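Pex protein (Anabaena sp. PCC 7120, PDB 2DQL) is a circadian clock-associated protein of the PadR-like transcriptional regulator family and probably acts by binding DNA through a winged-helix domain. Local coordinates at residues I6-F9 with F10-P14; L41-Q44 with L45-H49; A62-F65 with L66-R70. All coordinates share one frame; numbering follows the deposited sequence.

Contact 1: I6-F9 with F10-P14; sequences IYQF and FENPP
Edge to face, the rings of Phe9 and Phe10 meet in a local contact at the C-terminal end of the N-terminal helix 3-11, where the chain leaves the helix at Asn12 and runs on into two prolines. The helix lies far out from the body of its own subunit and packs against the second copy of the protein: Phe10 reaches Leu105 of the second subunit, Phe9 reaches its Val22 and Ile6 its Cys25. Large apolar side chains suit this arm because another chain buries part of them. The two ring planes stand at 86°, with Phe9 CD2 above the centre of the Phe10 ring. Phe9 can reach that face because its CG is anti to the backbone N (chi1 179°), whereas Phe10 CG lies beside its own N. At the edge of the Phe10 ring, in its plane, sits Ile6 CG2, 4.0 Å from Phe10 CE2, one helical turn back. Across the turn, Pro14 CD comes to 3.6 Å from Phe9 CD1, so the aromatic ring bridges the last turn and the exit loop. Tyr7 serves the interface with its polar end, its OH bonding to Gln98 of the second subunit. Gln8 NE2 is held by Glu4 one turn earlier in the helix. The backbone closes the helix with two bonds, from Glu11 N to Tyr7 O (3.0 Å) and from Asn12 N to Gln8 O (2.8 Å). Proline has no N-H to continue this series, and suits an extended exit; the next link is of another kind, the CA-H of Pro13 pointing at Phe9 O, with Pro13 CA 3.4 Å from that oxygen.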
loop_
_atom_site.group_PDB
_atom_site.type_symbol
_atom_site.label_atom_id
_atom_site.label_comp_id
_atom_site.label_asym_id
_atom_site.label_seq_id
_atom_site.Cartn_x
_atom_site.Cartn_y
_atom_site.Cartn_z
ATOM N N ILE A 6 1.288 -14.674 -7.760
ATOM C CA ILE A 6 -0.074 -14.264 -7.462
ATOM C C ILE A 6 -0.611 -15.147 -6.342
ATOM O O ILE A 6 -1.173 -14.660 -5.365
ATOM C CB ILE A 6 -0.972 -14.379 -8.713
ATOM C CG1 ILE A 6 -0.441 -13.440 -9.801
ATOM C CG2 ILE A 6 -2.415 -14.025 -8.361
ATOM C CD1 ILE A 6 -1.148 -13.572 -11.130
ATOM N N TYR A 7 -0.426 -16.455 -6.475
ATOM C CA TYR A 7 -0.881 -17.362 -5.438
ATOM C C TYR A 7 -0.167 -17.055 -4.121
ATOM O O TYR A 7 -0.783 -17.060 -3.064
ATOM C CB TYR A 7 -0.613 -18.806 -5.845
ATOM C CG TYR A 7 -1.619 -19.344 -6.832
ATOM C CD1 TYR A 7 -2.875 -19.773 -6.409
ATOM C CD2 TYR A 7 -1.316 -19.419 -8.189
ATOM C CE1 TYR A 7 -3.809 -20.273 -7.321
ATOM C CE2 TYR A 7 -2.239 -19.914 -9.105
ATOM C CZ TYR A 7 -3.479 -20.339 -8.666
ATOM O OH TYR A 7 -4.381 -20.840 -9.577
ATOM N N GLN A 8 1.127 -16.769 -4.196
ATOM C CA GLN A 8 1.899 -16.464 -2.994
ATOM C C GLN A 8 1.382 -15.233 -2.251
ATOM O O GLN A 8 1.378 -15.199 -1.023
ATOM C CB GLN A 8 3.376 -16.267 -3.347
ATOM C CG GLN A 8 4.116 -17.556 -3.653
ATOM C CD GLN A 8 3.993 -18.566 -2.530
ATOM O OE1 GLN A 8 4.213 -18.243 -1.360
ATOM N NE2 GLN A 8 3.641 -19.799 -2.878
ATOM N N PHE A 9 0.940 -14.225 -2.996
ATOM C CA PHE A 9 0.428 -13.005 -2.381
ATOM C C PHE A 9 -0.741 -13.290 -1.440
ATOM O O PHE A 9 -0.854 -12.691 -0.373
ATOM C CB PHE A 9 -0.033 -12.018 -3.456
ATOM C CG PHE A 9 -0.594 -10.747 -2.899
ATOM C CD1 PHE A 9 0.248 -9.710 -2.517
ATOM C CD2 PHE A 9 -1.964 -10.605 -2.705
ATOM C CE1 PHE A 9 -0.266 -8.546 -1.946
ATOM C CE2 PHE A 9 -2.486 -9.448 -2.132
ATOM C CZ PHE A 9 -1.633 -8.417 -1.752
ATOM N N PHE A 10 -1.613 -14.210 -1.839
ATOM C CA PHE A 10 -2.778 -14.549 -1.032
ATOM C C PHE A 10 -2.491 -15.564 0.069
ATOM O O PHE A 10 -3.009 -15.448 1.178
ATOM C CB PHE A 10 -3.892 -15.085 -1.941
ATOM C CG PHE A 10 -4.435 -14.063 -2.896
ATOM C CD1 PHE A 10 -5.387 -13.137 -2.480
ATOM C CD2 PHE A 10 -3.969 -14.003 -4.203
ATOM C CE1 PHE A 10 -5.865 -12.163 -3.353
ATOM C CE2 PHE A 10 -4.441 -13.032 -5.087
ATOM C CZ PHE A 10 -5.392 -12.109 -4.658
ATOM N N GLU A 11 -1.660 -16.552 -0.239
ATOM C CA GLU A 11 -1.330 -17.610 0.712
ATOM C C GLU A 11 -0.355 -17.173 1.798
ATOM O O GLU A 11 -0.420 -17.650 2.930
ATOM C CB GLU A 11 -0.763 -18.811 -0.042
ATOM C CG GLU A 11 -1.641 -19.242 -1.205
ATOM C CD GLU A 11 -1.122 -20.472 -1.910
ATOM O OE1 GLU A 11 0.081 -20.513 -2.242
ATOM O OE2 GLU A 11 -1.925 -21.397 -2.142
ATOM N N ASN A 12 0.549 -16.270 1.447
ATOM C CA ASN A 12 1.534 -15.760 2.393
ATOM C C ASN A 12 1.616 -14.251 2.197
ATOM O O ASN A 12 2.553 -13.745 1.583
ATOM C CB ASN A 12 2.892 -16.413 2.129
ATOM C CG ASN A 12 2.880 -17.909 2.397
ATOM O OD1 ASN A 12 3.422 -18.698 1.619
ATOM N ND2 ASN A 12 2.267 -18.307 3.507
ATOM N N PRO A 13 0.623 -13.515 2.720
ATOM C CA PRO A 13 0.561 -12.056 2.605
ATOM C C PRO A 13 1.883 -11.367 2.910
ATOM O O PRO A 13 2.502 -11.621 3.943
ATOM C CB PRO A 13 -0.526 -11.679 3.604
ATOM C CG PRO A 13 -1.439 -12.862 3.560
ATOM C CD PRO A 13 -0.470 -14.016 3.571
ATOM N N PRO A 14 2.337 -10.490 2.003
ATOM C CA PRO A 14 3.596 -9.770 2.202
ATOM C C PRO A 14 3.416 -8.735 3.304
ATOM O O PRO A 14 2.298 -8.292 3.574
ATOM C CB PRO A 14 3.845 -9.132 0.840
ATOM C CG PRO A 14 2.455 -8.835 0.366
ATOM C CD PRO A 14 1.710 -10.108 0.723
#

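Contact 2: L41-Q44 with L45-H49; sequences LIQQ and LETEH
Gln44 NE2 donates to Glu48 OE2 at 2.8 Å, a side-chain bond spanning one turn near the C-terminal end of helix 38-48. The two side chains lie side by side and point the same way, their amide and carboxylate planes only 20° apart. With CG anti to the backbone N (chi1 -170°) and the chain extended beyond it, Gln44 runs along the helix to the carboxylate; the oxygen is met nearly along its C-O axis but stands 26° out of the amide plane. Gln43 O is gripped twice by Thr47: its backbone N approaches at 3.0 Å, and its hydroxyl OG1, 3.1 Å from the same oxygen, comes in above the carbonyl plane. Threonine suits this place because its OG1, set beside its own N, can turn back onto the preceding turn. Glu48 N bonds to Gln44 O at 3.0 Å, while the bonds of Leu45 N and Glu46 N to the turn before are weak. On the inner side, Leu45 packs on Tyr26 of helix 20-31 and Trp106 of helix 96-112, and Leu41 on Val30 and on Leu59 of helix 56-68. Leucines thus join the helix to three others, and amide, hydroxyl and carboxylate groups tie one turn to the next; Gln44 also lies against Tyr26 and Val30. Pairing the acid with a neutral amide probably holds Glu48 in place without cancelling its charge.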
loop_
_atom_site.group_PDB
_atom_site.type_symbol
_atom_site.label_atom_id
_atom_site.label_comp_id
_atom_site.label_asym_id
_atom_site.label_seq_id
_atom_site.Cartn_x
_atom_site.Cartn_y
_atom_site.Cartn_z
ATOM N N LEU A 41 15.466 2.695 13.390
ATOM C CA LEU A 41 14.028 2.890 13.266
ATOM C C LEU A 41 13.455 1.846 12.313
ATOM O O LEU A 41 12.399 1.280 12.570
ATOM C CB LEU A 41 13.722 4.303 12.759
ATOM C CG LEU A 41 13.942 5.375 13.833
ATOM C CD1 LEU A 41 14.006 6.764 13.214
ATOM C CD2 LEU A 41 12.808 5.280 14.862
ATOM N N ILE A 42 14.168 1.585 11.225
ATOM C CA ILE A 42 13.716 0.605 10.244
ATOM C C ILE A 42 13.807 -0.811 10.791
ATOM O O ILE A 42 12.834 -1.564 10.741
ATOM C CB ILE A 42 14.540 0.693 8.940
ATOM C CG1 ILE A 42 14.251 2.024 8.242
ATOM C CG2 ILE A 42 14.197 -0.486 8.016
ATOM C CD1 ILE A 42 15.089 2.272 6.997
ATOM N N GLN A 43 14.967 -1.167 11.333
ATOM C CA GLN A 43 15.162 -2.510 11.864
ATOM C C GLN A 43 14.247 -2.831 13.042
ATOM O O GLN A 43 13.683 -3.923 13.118
ATOM C CB GLN A 43 16.624 -2.707 12.279
ATOM C CG GLN A 43 16.962 -4.146 12.626
ATOM C CD GLN A 43 16.626 -5.106 11.495
ATOM O OE1 GLN A 43 17.100 -4.947 10.366
ATOM N NE2 GLN A 43 15.801 -6.105 11.791
ATOM N N GLN A 44 14.093 -1.877 13.955
ATOM C CA GLN A 44 13.256 -2.072 15.130
ATOM C C GLN A 44 11.804 -2.366 14.767
ATOM O O GLN A 44 11.128 -3.128 15.457
ATOM C CB GLN A 44 13.318 -0.836 16.034
ATOM C CG GLN A 44 12.681 -1.039 17.398
ATOM C CD GLN A 44 12.875 0.153 18.321
ATOM O OE1 GLN A 44 13.978 0.683 18.443
ATOM N NE2 GLN A 44 11.804 0.567 18.986
ATOM N N LEU A 45 11.323 -1.758 13.689
ATOM C CA LEU A 45 9.945 -1.975 13.264
ATOM C C LEU A 45 9.736 -3.432 12.874
ATOM O O LEU A 45 8.780 -4.070 13.320
ATOM C CB LEU A 45 9.600 -1.073 12.075
ATOM C CG LEU A 45 8.198 -1.270 11.487
ATOM C CD1 LEU A 45 7.141 -0.953 12.538
ATOM C CD2 LEU A 45 8.027 -0.379 10.271
ATOM N N GLU A 46 10.640 -3.951 12.049
ATOM C CA GLU A 46 10.561 -5.334 11.584
ATOM C C GLU A 46 10.685 -6.323 12.738
ATOM O O GLU A 46 10.007 -7.350 12.759
ATOM C CB GLU A 46 11.657 -5.615 10.549
ATOM C CG GLU A 46 11.512 -6.964 9.848
ATOM C CD GLU A 46 12.625 -7.237 8.849
ATOM O OE1 GLU A 46 12.963 -6.325 8.068
ATOM O OE2 GLU A 46 13.154 -8.369 8.839
ATOM N N THR A 47 11.548 -6.012 13.698
ATOM C CA THR A 47 11.752 -6.890 14.844
ATOM C C THR A 47 10.534 -6.932 15.763
ATOM O O THR A 47 10.145 -7.999 16.236
ATOM C CB THR A 47 12.988 -6.457 15.663
ATOM O OG1 THR A 47 14.153 -6.508 14.828
ATOM C CG2 THR A 47 13.191 -7.387 16.857
ATOM N N GLU A 48 9.927 -5.776 16.010
ATOM C CA GLU A 48 8.756 -5.708 16.880
ATOM C C GLU A 48 7.466 -6.124 16.185
ATOM O O GLU A 48 6.567 -6.678 16.814
ATOM C CB GLU A 48 8.580 -4.293 17.437
ATOM C CG GLU A 48 9.555 -3.921 18.539
ATOM C CD GLU A 48 9.318 -2.518 19.070
ATOM O OE1 GLU A 48 8.158 -2.190 19.409
ATOM O OE2 GLU A 48 10.293 -1.744 19.153
ATOM N N HIS A 49 7.373 -5.847 14.890
ATOM C CA HIS A 49 6.181 -6.181 14.121
ATOM C C HIS A 49 6.579 -6.781 12.777
ATOM O O HIS A 49 6.594 -6.091 11.758
ATOM C CB HIS A 49 5.338 -4.922 13.914
ATOM C CG HIS A 49 4.949 -4.246 15.192
ATOM N ND1 HIS A 49 4.034 -4.786 16.070
ATOM C CD2 HIS A 49 5.389 -3.101 15.764
ATOM C CE1 HIS A 49 3.929 -4.004 17.129
ATOM N NE2 HIS A 49 4.742 -2.974 16.969
#

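Contact 3: A62-F65 with L66-R70; sequences AIKF and LEDNR
Over one face of the Phe65 ring lies the side-chain amide of Asn69, its ND2 3.3 Å above the ring plane and offset toward the rim, with ring and amide planes 44° apart. The pair sits at the C-terminal end of helix 56-68, where Arg70, at positive phi, completes a Schellman motif. Phe65 CG is anti to the backbone N (chi1 174°), which carries the ring alongside the last turn, beneath the amide. Inward, the ring packs on Ile24 of helix 20-31 and on Ile6 of the second subunit, a buried place that suits phenylalanine; Leu66 CD2 also touches it, 4.1 Å from Phe65 CD2. An alanine here is likely to leave the Asn69 amide without the surface it rests on and to open a gap beside Ile24. On the outer side, Lys64 NZ makes a salt bridge of 2.8 Å with the syn lone pair of Asp68 OD2, a pairing of charges one turn apart that suits an exposed surface. Asparagine serves the helix end well because it can donate twice to one oxygen: Asn69 N (3.0 Å) and Asn69 ND2 (2.9 Å) reach Phe65 O from opposite faces of its carbonyl plane.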
loop_
_atom_site.group_PDB
_atom_site.type_symbol
_atom_site.label_atom_id
_atom_site.label_comp_id
_atom_site.label_asym_id
_atom_site.label_seq_id
_atom_site.Cartn_x
_atom_site.Cartn_y
_atom_site.Cartn_z
ATOM N N ALA A 62 9.244 11.071 6.327
ATOM C CA ALA A 62 8.739 11.296 7.676
ATOM C C ALA A 62 9.690 12.187 8.471
ATOM O O ALA A 62 9.254 13.092 9.178
ATOM C CB ALA A 62 8.556 9.970 8.389
ATOM N N ILE A 63 10.987 11.918 8.352
ATOM C CA ILE A 63 11.983 12.724 9.058
ATOM C C ILE A 63 11.906 14.166 8.568
ATOM O O ILE A 63 11.996 15.105 9.358
ATOM C CB ILE A 63 13.412 12.176 8.843
ATOM C CG1 ILE A 63 13.578 10.840 9.568
ATOM C CG2 ILE A 63 14.438 13.172 9.362
ATOM C CD1 ILE A 63 13.472 10.927 11.079
ATOM N N LYS A 64 11.738 14.344 7.262
ATOM C CA LYS A 64 11.627 15.684 6.705
ATOM C C LYS A 64 10.442 16.398 7.348
ATOM O O LYS A 64 10.560 17.535 7.800
ATOM C CB LYS A 64 11.433 15.620 5.189
ATOM C CG LYS A 64 11.192 16.972 4.551
ATOM C CD LYS A 64 11.142 16.840 3.040
ATOM C CE LYS A 64 11.235 18.185 2.347
ATOM N NZ LYS A 64 10.356 19.223 2.915
ATOM N N PHE A 65 9.297 15.724 7.390
ATOM C CA PHE A 65 8.108 16.310 7.993
ATOM C C PHE A 65 8.386 16.726 9.436
ATOM O O PHE A 65 8.098 17.855 9.833
ATOM C CB PHE A 65 6.952 15.309 7.996
ATOM C CG PHE A 65 5.741 15.798 8.731
ATOM C CD1 PHE A 65 4.806 16.606 8.094
ATOM C CD2 PHE A 65 5.554 15.482 10.075
ATOM C CE1 PHE A 65 3.699 17.095 8.787
ATOM C CE2 PHE A 65 4.455 15.964 10.777
ATOM C CZ PHE A 65 3.523 16.775 10.130
ATOM N N LEU A 66 8.942 15.801 10.213
ATOM C CA LEU A 66 9.234 16.062 11.616
ATOM C C LEU A 66 10.217 17.211 11.818
ATOM O O LEU A 66 9.986 18.077 12.659
ATOM C CB LEU A 66 9.737 14.782 12.294
ATOM C CG LEU A 66 8.642 13.707 12.425
ATOM C CD1 LEU A 66 9.238 12.388 12.901
ATOM C CD2 LEU A 66 7.574 14.185 13.394
ATOM N N GLU A 67 11.300 17.230 11.049
ATOM C CA GLU A 67 12.275 18.307 11.180
ATOM C C GLU A 67 11.690 19.636 10.700
ATOM O O GLU A 67 11.905 20.674 11.330
ATOM C CB GLU A 67 13.548 17.992 10.394
ATOM C CG GLU A 67 14.363 16.837 10.955
ATOM C CD GLU A 67 15.858 17.075 10.847
ATOM O OE1 GLU A 67 16.597 16.108 10.591
ATOM O OE2 GLU A 67 16.299 18.231 11.029
ATOM N N ASP A 68 10.954 19.612 9.589
ATOM C CA ASP A 68 10.351 20.839 9.072
ATOM C C ASP A 68 9.432 21.475 10.107
ATOM O O ASP A 68 9.351 22.700 10.210
ATOM C CB ASP A 68 9.539 20.569 7.797
ATOM C CG ASP A 68 10.410 20.329 6.575
ATOM O OD1 ASP A 68 11.620 20.630 6.622
ATOM O OD2 ASP A 68 9.873 19.851 5.555
ATOM N N ASN A 69 8.743 20.636 10.873
ATOM C CA ASN A 69 7.815 21.104 11.892
ATOM C C ASN A 69 8.460 21.293 13.265
ATOM O O ASN A 69 7.781 21.617 14.239
ATOM C CB ASN A 69 6.633 20.139 11.982
ATOM C CG ASN A 69 5.649 20.324 10.842
ATOM O OD1 ASN A 69 4.825 21.237 10.870
ATOM N ND2 ASN A 69 5.748 19.477 9.823
ATOM N N ARG A 70 9.773 21.098 13.331
ATOM C CA ARG A 70 10.526 21.261 14.575
ATOM C C ARG A 70 10.057 20.290 15.653
ATOM O O ARG A 70 10.160 20.588 16.845
ATOM C CB ARG A 70 10.374 22.692 15.105
ATOM C CG ARG A 70 10.501 23.786 14.051
ATOM C CD ARG A 70 11.873 23.808 13.400
ATOM N NE ARG A 70 11.999 24.917 12.452
ATOM C CZ ARG A 70 13.079 25.154 11.715
ATOM N NH1 ARG A 70 14.138 24.364 11.812
ATOM N NH2 ARG A 70 13.103 26.185 10.880
#

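Each contact is the closing turn of a different helix, and they follow one another in series: contact 1 ends helix 3-11, contact 2 helix 38-48 and contact 3 helix 56-68. Contacts 2 and 3 both belong to the PadR-like part of the chain, their centres about 20 Å apart and their nearest atoms about 5 Å; both helices pack on helix 20-31. Contact 1 lies about 22 Å from contact 2 and 35 Å from contact 3, centre to centre, on the opposite side of the chain's centre from the latter. Yet Phe65 in contact 3 touches Ile6 of the second subunit, so the extended arm helps link the two subunits of the dimer.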